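Local coordinates for protein importin subunit beta-1 (Saccharomyces cerevisiae, PDB 5OWU) that serves as the importin beta subunit in nuclear protein import, associating with importin alpha, which recognises the classical nuclear localization signal of cargo, at residues A[61-64]-A[65-68]; A[406-409]-A[410-413]; A[596-599]-A[600-604]; A[811-815]-A[816-820]. All coordinates share one frame; numbering follows the deposited sequence.

Contact 1: residues A[61-64]-A[65-68]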
loop_
_atom_site.group_PDB
_atom_site.type_symbol
_atom_site.label_atom_id
_atom_site.label_comp_id
_atom_site.label_asym_id
_atom_site.label_seq_id
_atom_site.Cartn_x
_atom_site.Cartn_y
_atom_site.Cartn_z
ATOM N N ALA A 61 -24.411 -8.597 -22.118
ATOM C CA ALA A 61 -23.863 -8.486 -23.467
ATOM C C ALA A 61 -22.854 -7.349 -23.550
ATOM O O ALA A 61 -21.700 -7.540 -23.985
ATOM C CB ALA A 61 -24.991 -8.256 -24.472
ATOM N N ALA A 62 -23.276 -6.153 -23.116
ATOM C CA ALA A 62 -22.391 -4.993 -23.188
ATOM C C ALA A 62 -21.132 -5.187 -22.350
ATOM O O ALA A 62 -20.025 -4.861 -22.795
ATOM C CB ALA A 62 -23.137 -3.741 -22.743
ATOM N N LEU A 63 -21.272 -5.699 -21.130
ATOM C CA LEU A 63 -20.109 -5.776 -20.249
ATOM C C LEU A 63 -19.126 -6.855 -20.703
ATOM O O LEU A 63 -17.908 -6.688 -20.558
ATOM C CB LEU A 63 -20.559 -6.017 -18.806
ATOM C CG LEU A 63 -21.455 -4.928 -18.192
ATOM C CD1 LEU A 63 -21.839 -5.271 -16.746
ATOM C CD2 LEU A 63 -20.784 -3.555 -18.259
ATOM N N THR A 64 -19.626 -7.969 -21.244
ATOM C CA THR A 64 -18.732 -9.008 -21.750
ATOM C C THR A 64 -17.943 -8.496 -22.949
ATOM O O THR A 64 -16.712 -8.663 -23.024
ATOM C CB THR A 64 -19.529 -10.263 -22.126
ATOM O OG1 THR A 64 -20.309 -10.700 -21.007
ATOM C CG2 THR A 64 -18.588 -11.397 -22.538
ATOM N N LEU A 65 -18.624 -7.832 -23.886
ATOM C CA LEU A 65 -17.872 -7.229 -24.981
ATOM C C LEU A 65 -16.856 -6.214 -24.454
ATOM O O LEU A 65 -15.695 -6.207 -24.885
ATOM C CB LEU A 65 -18.824 -6.590 -25.983
ATOM C CG LEU A 65 -18.142 -5.932 -27.182
ATOM C CD1 LEU A 65 -17.154 -6.879 -27.902
ATOM C CD2 LEU A 65 -19.199 -5.436 -28.133
ATOM N N LYS A 66 -17.256 -5.377 -23.488
ATOM C CA LYS A 66 -16.316 -4.414 -22.911
ATOM C C LYS A 66 -15.084 -5.115 -22.375
ATOM O O LYS A 66 -13.955 -4.648 -22.567
ATOM C CB LYS A 66 -16.979 -3.611 -21.787
ATOM C CG LYS A 66 -15.998 -2.794 -20.913
ATOM C CD LYS A 66 -16.633 -2.363 -19.624
ATOM C CE LYS A 66 -16.620 -3.490 -18.602
ATOM N NZ LYS A 66 -15.431 -3.415 -17.697
ATOM N N ASN A 67 -15.284 -6.225 -21.676
ATOM C CA ASN A 67 -14.169 -6.968 -21.114
ATOM C C ASN A 67 -13.352 -7.692 -22.172
ATOM O O ASN A 67 -12.280 -8.204 -21.843
ATOM C CB ASN A 67 -14.678 -7.964 -20.076
ATOM C CG ASN A 67 -15.099 -7.287 -18.783
ATOM O OD1 ASN A 67 -14.600 -6.208 -18.437
ATOM N ND2 ASN A 67 -16.017 -7.915 -18.064
ATOM N N GLU A 68 -13.820 -7.752 -23.418
ATOM C CA GLU A 68 -12.968 -8.205 -24.516
ATOM C C GLU A 68 -12.285 -7.051 -25.251
ATOM O O GLU A 68 -11.644 -7.277 -26.284
ATOM C CB GLU A 68 -13.782 -9.035 -25.511
ATOM C CG GLU A 68 -14.365 -10.314 -24.927
ATOM C CD GLU A 68 -13.300 -11.263 -24.409
ATOM O OE1 GLU A 68 -12.219 -11.332 -25.023
ATOM O OE2 GLU A 68 -13.536 -11.928 -23.380
#

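Contact 2: residues A[406-409]-A[410-413]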
loop_
_atom_site.group_PDB
_atom_site.type_symbol
_atom_site.label_atom_id
_atom_site.label_comp_id
_atom_site.label_asym_id
_atom_site.label_seq_id
_atom_site.Cartn_x
_atom_site.Cartn_y
_atom_site.Cartn_z
ATOM N N THR A 406 11.647 18.208 23.884
ATOM C CA THR A 406 12.119 17.816 25.209
ATOM C C THR A 406 11.634 18.789 26.273
ATOM O O THR A 406 11.202 18.374 27.362
ATOM C CB THR A 406 13.649 17.738 25.211
ATOM O OG1 THR A 406 14.075 16.766 24.249
ATOM C CG2 THR A 406 14.179 17.352 26.589
ATOM N N TYR A 407 11.698 20.091 25.974
ATOM C CA TYR A 407 11.245 21.089 26.935
ATOM C C TYR A 407 9.769 20.897 27.263
ATOM O O TYR A 407 9.380 20.836 28.441
ATOM C CB TYR A 407 11.502 22.501 26.399
ATOM C CG TYR A 407 11.053 23.564 27.368
ATOM C CD1 TYR A 407 11.864 23.948 28.434
ATOM C CD2 TYR A 407 9.806 24.164 27.242
ATOM C CE1 TYR A 407 11.449 24.914 29.339
ATOM C CE2 TYR A 407 9.382 25.131 28.146
ATOM C CZ TYR A 407 10.208 25.503 29.190
ATOM O OH TYR A 407 9.791 26.468 30.097
ATOM N N TYR A 408 8.924 20.778 26.237
ATOM C CA TYR A 408 7.489 20.739 26.509
ATOM C C TYR A 408 7.001 19.376 26.985
ATOM O O TYR A 408 5.994 19.305 27.696
ATOM C CB TYR A 408 6.721 21.210 25.273
ATOM C CG TYR A 408 6.892 22.703 25.105
ATOM C CD1 TYR A 408 6.375 23.585 26.048
ATOM C CD2 TYR A 408 7.614 23.229 24.043
ATOM C CE1 TYR A 408 6.548 24.950 25.921
ATOM C CE2 TYR A 408 7.797 24.594 23.910
ATOM C CZ TYR A 408 7.261 25.449 24.850
ATOM O OH TYR A 408 7.435 26.810 24.728
ATOM N N VAL A 409 7.702 18.298 26.650
ATOM C CA VAL A 409 7.404 17.015 27.275
ATOM C C VAL A 409 7.711 17.083 28.760
ATOM O O VAL A 409 6.899 16.677 29.598
ATOM C CB VAL A 409 8.188 15.884 26.585
ATOM C CG1 VAL A 409 8.198 14.623 27.449
ATOM C CG2 VAL A 409 7.587 15.594 25.217
ATOM N N HIS A 410 8.888 17.598 29.113
ATOM C CA HIS A 410 9.198 17.772 30.527
ATOM C C HIS A 410 8.114 18.587 31.227
ATOM O O HIS A 410 7.673 18.236 32.326
ATOM C CB HIS A 410 10.561 18.447 30.694
ATOM C CG HIS A 410 11.034 18.495 32.113
ATOM N ND1 HIS A 410 10.652 19.485 32.992
ATOM C CD2 HIS A 410 11.843 17.664 32.810
ATOM C CE1 HIS A 410 11.213 19.266 34.169
ATOM N NE2 HIS A 410 11.942 18.168 34.084
ATOM N N GLN A 411 7.655 19.671 30.596
ATOM C CA GLN A 411 6.655 20.522 31.240
ATOM C C GLN A 411 5.311 19.809 31.389
ATOM O O GLN A 411 4.636 19.956 32.414
ATOM C CB GLN A 411 6.491 21.819 30.439
ATOM C CG GLN A 411 5.325 22.696 30.862
ATOM C CD GLN A 411 5.295 24.011 30.105
ATOM O OE1 GLN A 411 4.584 24.154 29.105
ATOM N NE2 GLN A 411 6.074 24.978 30.575
ATOM N N ALA A 412 4.905 19.032 30.386
ATOM C CA ALA A 412 3.545 18.506 30.326
ATOM C C ALA A 412 3.400 17.097 30.886
ATOM O O ALA A 412 2.269 16.650 31.111
ATOM C CB ALA A 412 3.048 18.510 28.876
ATOM N N LEU A 413 4.496 16.389 31.121
ATOM C CA LEU A 413 4.384 14.976 31.462
ATOM C C LEU A 413 3.607 14.757 32.753
ATOM O O LEU A 413 2.794 13.822 32.793
ATOM C CB LEU A 413 5.783 14.352 31.535
ATOM C CG LEU A 413 5.942 12.832 31.411
ATOM C CD1 LEU A 413 5.012 12.197 30.388
ATOM C CD2 LEU A 413 7.388 12.552 31.047
HETATM O O HOH W 1 7.464 27.477 29.834
HETATM O O HOH W 2 4.212 21.471 27.932
#

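Contact 3: residues A[596-599]-A[600-604]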
loop_
_atom_site.group_PDB
_atom_site.type_symbol
_atom_site.label_atom_id
_atom_site.label_comp_id
_atom_site.label_asym_id
_atom_site.label_seq_id
_atom_site.Cartn_x
_atom_site.Cartn_y
_atom_site.Cartn_z
ATOM N N ASP A 596 11.482 -32.131 21.916
ATOM C CA ASP A 596 10.512 -33.209 21.772
ATOM C C ASP A 596 9.113 -32.721 22.109
ATOM O O ASP A 596 8.195 -32.774 21.276
ATOM C CB ASP A 596 10.905 -34.388 22.668
ATOM C CG ASP A 596 11.984 -35.265 22.048
ATOM O OD1 ASP A 596 12.334 -35.041 20.870
ATOM O OD2 ASP A 596 12.471 -36.189 22.735
ATOM N N MET A 597 8.947 -32.193 23.323
ATOM C CA MET A 597 7.622 -31.769 23.751
ATOM C C MET A 597 7.025 -30.815 22.730
ATOM O O MET A 597 5.886 -30.997 22.275
ATOM C CB MET A 597 7.707 -31.128 25.135
ATOM C CG MET A 597 6.360 -30.732 25.715
ATOM S SD MET A 597 6.356 -29.054 26.365
ATOM C CE MET A 597 6.748 -28.110 24.906
ATOM N N LEU A 598 7.812 -29.828 22.301
ATOM C CA LEU A 598 7.281 -28.832 21.382
ATOM C C LEU A 598 6.766 -29.495 20.116
ATOM O O LEU A 598 5.627 -29.253 19.695
ATOM C CB LEU A 598 8.347 -27.780 21.061
ATOM C CG LEU A 598 8.602 -26.756 22.172
ATOM C CD1 LEU A 598 9.792 -25.870 21.827
ATOM C CD2 LEU A 598 7.365 -25.910 22.426
ATOM N N MET A 599 7.570 -30.382 19.521
ATOM C CA MET A 599 7.127 -31.017 18.286
ATOM C C MET A 599 5.876 -31.842 18.539
ATOM O O MET A 599 4.945 -31.838 17.720
ATOM C CB MET A 599 8.250 -31.869 17.691
ATOM C CG MET A 599 9.404 -31.050 17.088
ATOM S SD MET A 599 8.898 -29.885 15.795
ATOM C CE MET A 599 8.143 -30.985 14.600
ATOM N N GLY A 600 5.808 -32.506 19.696
ATOM C CA GLY A 600 4.590 -33.214 20.046
ATOM C C GLY A 600 3.374 -32.318 19.947
ATOM O O GLY A 600 2.349 -32.690 19.367
ATOM N N LEU A 601 3.482 -31.102 20.487
ATOM C CA LEU A 601 2.381 -30.151 20.397
ATOM C C LEU A 601 2.140 -29.728 18.956
ATOM O O LEU A 601 0.994 -29.695 18.485
ATOM C CB LEU A 601 2.683 -28.946 21.285
ATOM C CG LEU A 601 2.839 -29.269 22.765
ATOM C CD1 LEU A 601 3.237 -28.006 23.544
ATOM C CD2 LEU A 601 1.560 -29.914 23.306
ATOM N N PHE A 602 3.216 -29.446 18.219
ATOM C CA PHE A 602 3.044 -28.921 16.871
ATOM C C PHE A 602 2.341 -29.941 15.984
ATOM O O PHE A 602 1.346 -29.625 15.320
ATOM C CB PHE A 602 4.400 -28.507 16.296
ATOM C CG PHE A 602 5.062 -27.367 17.046
ATOM C CD1 PHE A 602 4.307 -26.456 17.777
ATOM C CD2 PHE A 602 6.438 -27.209 17.020
ATOM C CE1 PHE A 602 4.912 -25.419 18.465
ATOM C CE2 PHE A 602 7.049 -26.168 17.708
ATOM C CZ PHE A 602 6.283 -25.271 18.428
ATOM N N PHE A 603 2.808 -31.188 16.003
ATOM C CA PHE A 603 2.107 -32.229 15.263
ATOM C C PHE A 603 0.647 -32.308 15.684
ATOM O O PHE A 603 -0.246 -32.387 14.831
ATOM C CB PHE A 603 2.810 -33.573 15.449
ATOM C CG PHE A 603 4.105 -33.680 14.700
ATOM C CD1 PHE A 603 4.177 -33.311 13.369
ATOM C CD2 PHE A 603 5.257 -34.123 15.331
ATOM C CE1 PHE A 603 5.369 -33.396 12.675
ATOM C CE2 PHE A 603 6.450 -34.211 14.639
ATOM C CZ PHE A 603 6.504 -33.846 13.311
ATOM N N ARG A 604 0.373 -32.244 16.989
ATOM C CA ARG A 604 -1.020 -32.273 17.415
ATOM C C ARG A 604 -1.789 -31.128 16.773
ATOM O O ARG A 604 -2.856 -31.332 16.178
ATOM C CB ARG A 604 -1.108 -32.231 18.941
ATOM C CG ARG A 604 -0.763 -33.568 19.590
ATOM C CD ARG A 604 -0.573 -33.445 21.087
ATOM N NE ARG A 604 -1.753 -32.896 21.746
ATOM C CZ ARG A 604 -1.780 -32.492 23.011
ATOM N NH1 ARG A 604 -0.690 -32.567 23.763
ATOM N NH2 ARG A 604 -2.899 -31.999 23.526
#

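Contact 4: residues A[811-815]-A[816-820]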
loop_
_atom_site.group_PDB
_atom_site.type_symbol
_atom_site.label_atom_id
_atom_site.label_comp_id
_atom_site.label_asym_id
_atom_site.label_seq_id
_atom_site.Cartn_x
_atom_site.Cartn_y
_atom_site.Cartn_z
ATOM N N ALA A 811 36.113 -10.291 -8.023
ATOM C CA ALA A 811 37.183 -11.057 -7.394
ATOM C C ALA A 811 37.269 -12.469 -7.955
ATOM O O ALA A 811 38.337 -13.087 -7.916
ATOM C CB ALA A 811 36.964 -11.117 -5.885
ATOM N N MET A 812 36.157 -13.010 -8.452
ATOM C CA MET A 812 36.173 -14.377 -8.954
ATOM C C MET A 812 36.908 -14.504 -10.282
ATOM O O MET A 812 37.354 -15.602 -10.631
ATOM C CB MET A 812 34.749 -14.892 -9.115
ATOM C CG MET A 812 34.064 -15.210 -7.807
ATOM S SD MET A 812 32.370 -15.714 -8.060
ATOM C CE MET A 812 32.595 -17.130 -9.130
ATOM N N PHE A 813 37.015 -13.425 -11.058
ATOM C CA PHE A 813 37.658 -13.503 -12.369
ATOM C C PHE A 813 38.859 -12.565 -12.428
ATOM O O PHE A 813 38.736 -11.417 -12.888
ATOM C CB PHE A 813 36.665 -13.157 -13.479
ATOM C CG PHE A 813 35.488 -14.103 -13.575
ATOM C CD1 PHE A 813 34.341 -13.883 -12.828
ATOM C CD2 PHE A 813 35.524 -15.200 -14.429
ATOM C CE1 PHE A 813 33.258 -14.740 -12.922
ATOM C CE2 PHE A 813 34.440 -16.063 -14.528
ATOM C CZ PHE A 813 33.310 -15.833 -13.775
ATOM N N PRO A 814 40.046 -12.996 -11.992
ATOM C CA PRO A 814 41.241 -12.161 -12.172
ATOM C C PRO A 814 41.854 -12.251 -13.561
ATOM O O PRO A 814 42.831 -11.545 -13.828
ATOM C CB PRO A 814 42.197 -12.714 -11.110
ATOM C CG PRO A 814 41.851 -14.157 -11.031
ATOM C CD PRO A 814 40.355 -14.244 -11.262
ATOM N N ASP A 815 41.313 -13.088 -14.447
ATOM C CA ASP A 815 41.854 -13.229 -15.793
ATOM C C ASP A 815 41.508 -12.060 -16.704
ATOM O O ASP A 815 41.997 -12.023 -17.836
ATOM C CB ASP A 815 41.346 -14.530 -16.431
ATOM C CG ASP A 815 39.830 -14.634 -16.430
ATOM O OD1 ASP A 815 39.187 -14.033 -15.544
ATOM O OD2 ASP A 815 39.284 -15.320 -17.320
ATOM N N GLY A 816 40.680 -11.118 -16.260
ATOM C CA GLY A 816 40.266 -10.031 -17.125
ATOM C C GLY A 816 39.172 -10.394 -18.103
ATOM O O GLY A 816 38.832 -9.573 -18.959
ATOM N N SER A 817 38.600 -11.598 -17.994
ATOM C CA SER A 817 37.582 -12.058 -18.935
ATOM C C SER A 817 36.264 -11.298 -18.808
ATOM O O SER A 817 35.426 -11.387 -19.713
ATOM C CB SER A 817 37.318 -13.557 -18.739
ATOM O OG SER A 817 37.176 -13.893 -17.370
ATOM N N ILE A 818 36.041 -10.586 -17.703
ATOM C CA ILE A 818 34.815 -9.823 -17.523
ATOM C C ILE A 818 35.102 -8.337 -17.291
ATOM O O ILE A 818 34.223 -7.591 -16.861
ATOM C CB ILE A 818 33.965 -10.415 -16.382
ATOM C CG1 ILE A 818 34.683 -10.290 -15.032
ATOM C CG2 ILE A 818 33.644 -11.875 -16.678
ATOM C CD1 ILE A 818 33.791 -10.609 -13.840
ATOM N N LYS A 819 36.320 -7.888 -17.591
ATOM C CA LYS A 819 36.671 -6.495 -17.323
ATOM C C LYS A 819 35.842 -5.522 -18.152
ATOM O O LYS A 819 35.694 -4.365 -17.759
ATOM C CB LYS A 819 38.161 -6.269 -17.579
ATOM C CG LYS A 819 38.584 -6.397 -19.033
ATOM C CD LYS A 819 40.083 -6.170 -19.175
ATOM C CE LYS A 819 40.544 -6.303 -20.614
ATOM N NZ LYS A 819 42.010 -6.084 -20.742
ATOM N N GLN A 820 35.277 -5.972 -19.275
ATOM C CA GLN A 820 34.451 -5.113 -20.117
ATOM C C GLN A 820 33.243 -4.538 -19.375
ATOM O O GLN A 820 32.657 -3.551 -19.835
ATOM C CB GLN A 820 33.962 -5.882 -21.346
ATOM C CG GLN A 820 33.133 -7.125 -21.032
ATOM C CD GLN A 820 33.967 -8.384 -20.862
ATOM O OE1 GLN A 820 35.186 -8.321 -20.705
ATOM N NE2 GLN A 820 33.308 -9.537 -20.884
#

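Contact 1: residues A[61-64]-A[65-68]
Lys66 and Leu63 run alongside each other on one flank of helix 55-67, pointing the same way, with Lys66 CE 4.2 Å from Leu63 CD2; both side chains also touch Gln117 of helix 109-126. The loose, solvent side of the contact is the far end of the lysine. Leaving the backbone with CG anti to N (chi1 167°), Lys66 bends only at its last two torsions, which swings the ammonium group across to the exposed Asn67. There Lys66 NZ donates to Asn67 OD1 at 3.0 Å, from a position tilted well out of the carbonyl plane. With an alanine here the Asn67 amide would probably be set freer to turn, and Leu63 would lose the methylenes that flank it. Helix 55-67 lies largely in the second HEAT repeat, a helical hairpin unit, and its tightly packed side faces helices 37-48 and 109-126. Ala62 and Leu65 pack there, Ala62 on Leu48 and Ala114, Leu65 on Ala41 and Leu118. The backbone here is regular helix: Leu65 N meets Ala61 O at 3.1 Å in an almost straight bond (173°). At the end of the helix the bond from Glu68 N to Thr64 O is weak (127°), and Glu68 N is held by Leu65 O at 2.8 Å. The Glu68 carboxylate turns to a salt bridge with Arg83, and Thr64 OG1 bonds back to Leu60 O.

Contact 2: residues A[406-409]-A[410-413]
The Tyr408 ring takes Gln411 at its edge and Tyr407 on one face. Tyr407 CD2 stands 3.5 Å above the plane of the Tyr408 ring, over its centre. At the rim, near the ring plane, Gln411 OE1 lies 3.6 Å from Tyr408 CD1, and the water that donates to this oxygen shares that edge. The amide is turned steeply to the ring, the two planes 70° apart. At the edge of the Tyr407 ring, in its plane, lie Tyr408 CD2 and the water bonded to Tyr407 OH. Gln411 gets here fully extended, with CG anti to the backbone N (chi1 170°). Two waters hold its amide by both ends. One donates to Gln411 OE1 at 3.0 Å and also to Tyr408 O; the other accepts from Gln411 NE2 at 3.0 Å and bonds Tyr407 OH, which probably restrains the rotation of the amide. Gln411 NE2 and Tyr407 OH themselves stay 4.0 Å apart. All this lies on the outer side of helix 402-418, in the tenth HEAT repeat. The inner side is apolar: Val409 CG1 packs 4.2 Å from Leu413 CD2, and Val409 touches Phe393 and Ile438. In the backbone, Ala412 N donates to Tyr408 O.

Contact 3: residues A[596-599]-A[600-604]
Phe602 N and Phe603 N carry the shortest bonds of this helical turn, giving their protons to the carbonyl oxygens one turn back. Phe602 N meets Leu598 O at 2.8 Å, and Phe603 N meets Met599 O at 2.8 Å with a nearly straight N-H (170°). Asp596 OD1 forms a salt bridge with Lys635 NZ and a hydrogen bond with Tyr636 OH. The first aromatic ring lies back over the helix: its CG is anti to the carbonyl carbon (chi1 -64°), and Leu598 O sits 3.3 Å above the plane of the Phe602 ring, displaced toward the rim. Leu598 CB flanks the same ring, 3.9 Å from Phe602 CE2. Met599 comes in from the side, crossing Phe602 at about a right angle. Its SD lies 3.8 Å from Phe602 CD2, close to the ring plane, which makes an edge-on Met-aromatic contact. Bent at both chi2 and chi3, the same chain then sends Met599 CE to Phe603 CZ at 3.5 Å. On the exposed flank Met597 CE touches Leu601 CD1 at 3.8 Å. Phe602, in the fourteenth HEAT repeat, packs between helix 615-629 of the same repeat and helix 563-586 of the thirteenth, and also touches Leu550 of helix 536-553. A serine in its place would probably open a gap between those helices and take away the ring edge that the Met599 sulfur meets. Since the hydrogen-bearing edge of a phenyl ring is weakly positive, sulfur at that edge is consistent with a mild attraction added to close apolar packing.

Contact 4: residues A[811-815]-A[816-820]
The linker from helix 796-812 to helix 825-836, which passes from HEAT repeat 18 to repeat 19, contains a type I beta turn from Gly816 to Lys819; the residues just before it pack against its first part. Ser817 OG faces the carboxylate of Asp815, 2.7 Å from Asp815 OD1 and 2.5 Å from Asp815 OD2. Either oxygen could take the one hydroxyl proton; which one does is not settled, and the shorter distance is unusually close. Asp815 can meet it because its CG lies between the backbone N and the carbonyl carbon (chi1 55°), the crowded position. Gly816 between them has a positive phi (79°), and a side chain there would be jammed against Asp815 O. Alongside, Phe813 and Ile818 cross at about a right angle: Ile818 CD1 lies 3.5 Å from Phe813 CD1, and Ile818 CG2 hangs over one face of the ring, toward its rim. Gln820 NE2 donates to Ser817 O at 3.0 Å, whereas the backbone bond closing the turn, Lys819 N to Gly816 O, is weak. Both apolar side chains rest on Val776 of helix 776-788, Phe813 also on Pro769 and Ile818 on Phe773, while Gln858 of helix 842-860 donates to Phe813 O.

In the fold
The four contacts are samples from one long superhelix of HEAT repeats, and none touches another. Contact 1, near the N-terminus, and contact 2 lie on opposite sides of the chain's centre, their centres 63 Å apart, the widest separation of the set. Contacts 2 and 3 have the closest centres, 51 Å apart, yet contacts 3 and 4, both in the C-terminal half, come nearest atom to atom, about 36 Å. Contacts 2 and 3 are turns within helices, and contact 1 runs out at the end of one; all three pair buried apolar residues with a more open flank. Contact 4 instead spans the bend from one repeat to the next.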